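Long-range contact in citrate synthase (Mycobacterium tuberculosis, PDB 4TVM), which catalyses the Krebs-cycle condensation of oxaloacetate with acetyl-CoA and water to give citrate and free CoA: residues F124-N130 against Y177-V183. Numbering follows the deposited sequence.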
loop_
_atom_site.group_PDB
_atom_site.type_symbol
_atom_site.label_atom_id
_atom_site.label_comp_id
_atom_site.label_asym_id
_atom_site.label_seq_id
_atom_site.Cartn_x
_atom_site.Cartn_y
_atom_site.Cartn_z
ATOM N N PHE A 124 -20.094 -0.557 -10.471
ATOM C CA PHE A 124 -19.902 -2.006 -10.596
ATOM C C PHE A 124 -20.219 -2.529 -11.991
ATOM O O PHE A 124 -19.751 -3.609 -12.387
ATOM C CB PHE A 124 -20.725 -2.766 -9.546
ATOM C CG PHE A 124 -20.111 -2.749 -8.142
ATOM C CD1 PHE A 124 -20.366 -1.699 -7.258
ATOM C CD2 PHE A 124 -19.300 -3.782 -7.718
ATOM C CE1 PHE A 124 -19.829 -1.683 -5.984
ATOM C CE2 PHE A 124 -18.769 -3.791 -6.446
ATOM C CZ PHE A 124 -19.033 -2.736 -5.573
ATOM N N ASP A 125 -20.988 -1.752 -12.746
ATOM C CA ASP A 125 -21.404 -2.160 -14.077
ATOM C C ASP A 125 -20.263 -2.258 -15.076
ATOM O O ASP A 125 -20.344 -3.030 -16.034
ATOM C CB ASP A 125 -22.506 -1.225 -14.600
ATOM C CG ASP A 125 -23.822 -1.421 -13.865
ATOM O OD1 ASP A 125 -23.896 -2.351 -13.036
ATOM O OD2 ASP A 125 -24.785 -0.657 -14.106
ATOM N N GLY A 126 -19.200 -1.495 -14.836
ATOM C CA GLY A 126 -18.061 -1.426 -15.741
ATOM C C GLY A 126 -17.108 -2.593 -15.661
ATOM O O GLY A 126 -16.333 -2.860 -16.599
ATOM N N PHE A 127 -17.121 -3.303 -14.547
ATOM C CA PHE A 127 -16.278 -4.489 -14.446
ATOM C C PHE A 127 -16.770 -5.600 -15.394
ATOM O O PHE A 127 -17.936 -5.614 -15.812
ATOM C CB PHE A 127 -16.220 -4.968 -12.993
ATOM C CG PHE A 127 -15.495 -4.014 -12.090
ATOM C CD1 PHE A 127 -14.120 -3.834 -12.206
ATOM C CD2 PHE A 127 -16.174 -3.289 -11.125
ATOM C CE1 PHE A 127 -13.452 -2.960 -11.360
ATOM C CE2 PHE A 127 -15.503 -2.396 -10.288
ATOM C CZ PHE A 127 -14.149 -2.225 -10.413
ATOM N N PRO A 128 -15.875 -6.527 -15.745
ATOM C CA PRO A 128 -16.150 -7.602 -16.696
ATOM C C PRO A 128 -17.113 -8.608 -16.126
ATOM O O PRO A 128 -17.385 -8.548 -14.927
ATOM C CB PRO A 128 -14.794 -8.241 -16.921
ATOM C CG PRO A 128 -13.820 -7.243 -16.490
ATOM C CD PRO A 128 -14.445 -6.375 -15.460
ATOM N N ARG A 129 -17.557 -9.557 -16.956
ATOM C CA ARG A 129 -18.821 -10.263 -16.736
ATOM C C ARG A 129 -18.951 -11.019 -15.415
ATOM O O ARG A 129 -20.008 -10.936 -14.769
ATOM C CB ARG A 129 -19.185 -11.189 -17.915
ATOM C CG ARG A 129 -20.516 -11.911 -17.733
ATOM C CD ARG A 129 -21.012 -12.550 -19.002
ATOM N NE ARG A 129 -20.099 -13.590 -19.480
ATOM C CZ ARG A 129 -20.140 -14.864 -19.095
ATOM N NH1 ARG A 129 -21.041 -15.294 -18.209
ATOM N NH2 ARG A 129 -19.268 -15.726 -19.610
ATOM N N ASN A 130 -17.961 -11.813 -15.022
ATOM C CA ASN A 130 -17.974 -12.280 -13.643
ATOM C C ASN A 130 -16.594 -12.256 -13.047
ATOM O O ASN A 130 -15.916 -13.269 -12.915
ATOM C CB ASN A 130 -18.827 -13.554 -13.325
ATOM C CG ASN A 130 -18.811 -14.643 -14.396
ATOM O OD1 ASN A 130 -17.759 -15.082 -14.870
ATOM N ND2 ASN A 130 -19.999 -15.149 -14.715
ATOM N N TYR A 177 -21.484 -6.665 -2.976
ATOM C CA TYR A 177 -21.728 -6.377 -4.387
ATOM C C TYR A 177 -20.700 -6.998 -5.307
ATOM O O TYR A 177 -21.016 -7.386 -6.415
ATOM C CB TYR A 177 -21.800 -4.886 -4.641
ATOM C CG TYR A 177 -23.064 -4.267 -4.139
ATOM C CD1 TYR A 177 -23.952 -4.974 -3.319
ATOM C CD2 TYR A 177 -23.381 -2.976 -4.474
ATOM C CE1 TYR A 177 -25.104 -4.392 -2.863
ATOM C CE2 TYR A 177 -24.540 -2.395 -4.025
ATOM C CZ TYR A 177 -25.390 -3.110 -3.223
ATOM O OH TYR A 177 -26.524 -2.505 -2.781
ATOM N N ALA A 178 -19.466 -7.087 -4.847
ATOM C CA ALA A 178 -18.419 -7.678 -5.650
ATOM C C ALA A 178 -18.699 -9.160 -5.823
ATOM O O ALA A 178 -18.408 -9.730 -6.856
ATOM C CB ALA A 178 -17.080 -7.446 -4.987
ATOM N N TYR A 179 -19.254 -9.793 -4.796
ATOM C CA TYR A 179 -19.706 -11.187 -4.908
ATOM C C TYR A 179 -20.798 -11.264 -5.926
ATOM O O TYR A 179 -20.734 -12.059 -6.837
ATOM C CB TYR A 179 -20.249 -11.735 -3.572
ATOM C CG TYR A 179 -20.836 -13.085 -3.730
ATOM C CD1 TYR A 179 -20.028 -14.182 -3.947
ATOM C CD2 TYR A 179 -22.227 -13.282 -3.705
ATOM C CE1 TYR A 179 -20.579 -15.444 -4.112
ATOM C CE2 TYR A 179 -22.782 -14.536 -3.875
ATOM C CZ TYR A 179 -21.951 -15.608 -4.085
ATOM O OH TYR A 179 -22.475 -16.862 -4.246
ATOM N N LYS A 180 -21.805 -10.425 -5.800
ATOM C CA LYS A 180 -22.926 -10.542 -6.736
ATOM C C LYS A 180 -22.471 -10.394 -8.167
ATOM O O LYS A 180 -22.995 -11.064 -9.068
ATOM C CB LYS A 180 -24.014 -9.528 -6.418
ATOM C CG LYS A 180 -24.752 -9.851 -5.118
ATOM C CD LYS A 180 -25.344 -11.246 -5.200
ATOM C CE LYS A 180 -26.489 -11.453 -4.214
ATOM N NZ LYS A 180 -27.059 -12.819 -4.367
ATOM N N LYS A 181 -21.487 -9.519 -8.355
ATOM C CA LYS A 181 -20.880 -9.303 -9.644
ATOM C C LYS A 181 -20.132 -10.533 -10.133
ATOM O O LYS A 181 -20.145 -10.834 -11.311
ATOM C CB LYS A 181 -19.930 -8.119 -9.574
ATOM C CG LYS A 181 -19.403 -7.662 -10.941
ATOM C CD LYS A 181 -20.530 -7.151 -11.822
ATOM C CE LYS A 181 -20.107 -7.078 -13.274
ATOM N NZ LYS A 181 -21.208 -6.442 -14.061
ATOM N N SER A 182 -19.487 -11.256 -9.226
ATOM C CA SER A 182 -18.685 -12.406 -9.598
ATOM C C SER A 182 -19.542 -13.566 -10.091
ATOM O O SER A 182 -19.046 -14.549 -10.636
ATOM C CB SER A 182 -17.844 -12.839 -8.403
ATOM O OG SER A 182 -18.630 -13.521 -7.436
ATOM N N VAL A 183 -20.837 -13.460 -9.859
ATOM C CA VAL A 183 -21.809 -14.436 -10.298
ATOM C C VAL A 183 -22.778 -13.531 -11.020
ATOM O O VAL A 183 -22.447 -12.361 -11.259
ATOM C CB VAL A 183 -22.361 -15.196 -9.092
ATOM C CG1 VAL A 183 -21.278 -16.107 -8.541
ATOM C CG2 VAL A 183 -22.822 -14.263 -7.961
#
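Phe124 meets helix 159-182 through its ring. The CB of Tyr177 sits over one face of that ring, 3.8 Å from its centroid and close to the ring normal, a CH-pi contact displaced toward CZ and CE2. The Tyr177 ring then turns its edge toward the Phe124 face. The two planes stand at 74° with centroids 5.7 Å apart, a T-shaped pair. Tyr177 has its CG beside the backbone N, which carries the rest of the ring past Phe124; its OH is hydrogen-bonded to Leu188 O. Ala178 adds looser packing, with its CB 4.3 Å from Phe124 CE2.

Asp125 contributes little. Its carboxylate is opposite in charge to the Lys181 amine, but Asp125 OD1 and Lys181 NZ stay 5.0 Å apart, too far for a salt bridge, so any attraction is probably weak. From Phe124 to Pro128 the backbone curves round the Lys181 side chain. That chain leaves the helix with CG anti to the backbone N (chi1 -171°), bends at chi2 and is extended beyond. Lys181 CE lies 3.6 Å from Phe124 O and 3.5 Å from Pro128 O, and the carbonyl of Phe127 also borders it. The carbonyl oxygens, none of them hydrogen-bonded to the amine, would probably favour its positive charge. Asn130 reaches the last turn of helix 159-182, where its CA-H points at Lys181 O (Asn130 CA to Lys181 O 3.5 Å, 159° at the hydrogen).

The contact is peripheral packing, away from the oxaloacetate pocket. It joins the link between helices 118-122 and 133-147 to the last turns of helix 159-182. Phe187 stacks on Tyr177 and meets Phe124 edge-to-face, extending the aromatic cluster. Phe127 turns to Val136 and Val140 of helix 133-147, and to Phe123 and Ala143 of the second subunit, so the loop packs on helix 159-182 and also forms part of the dimer interface.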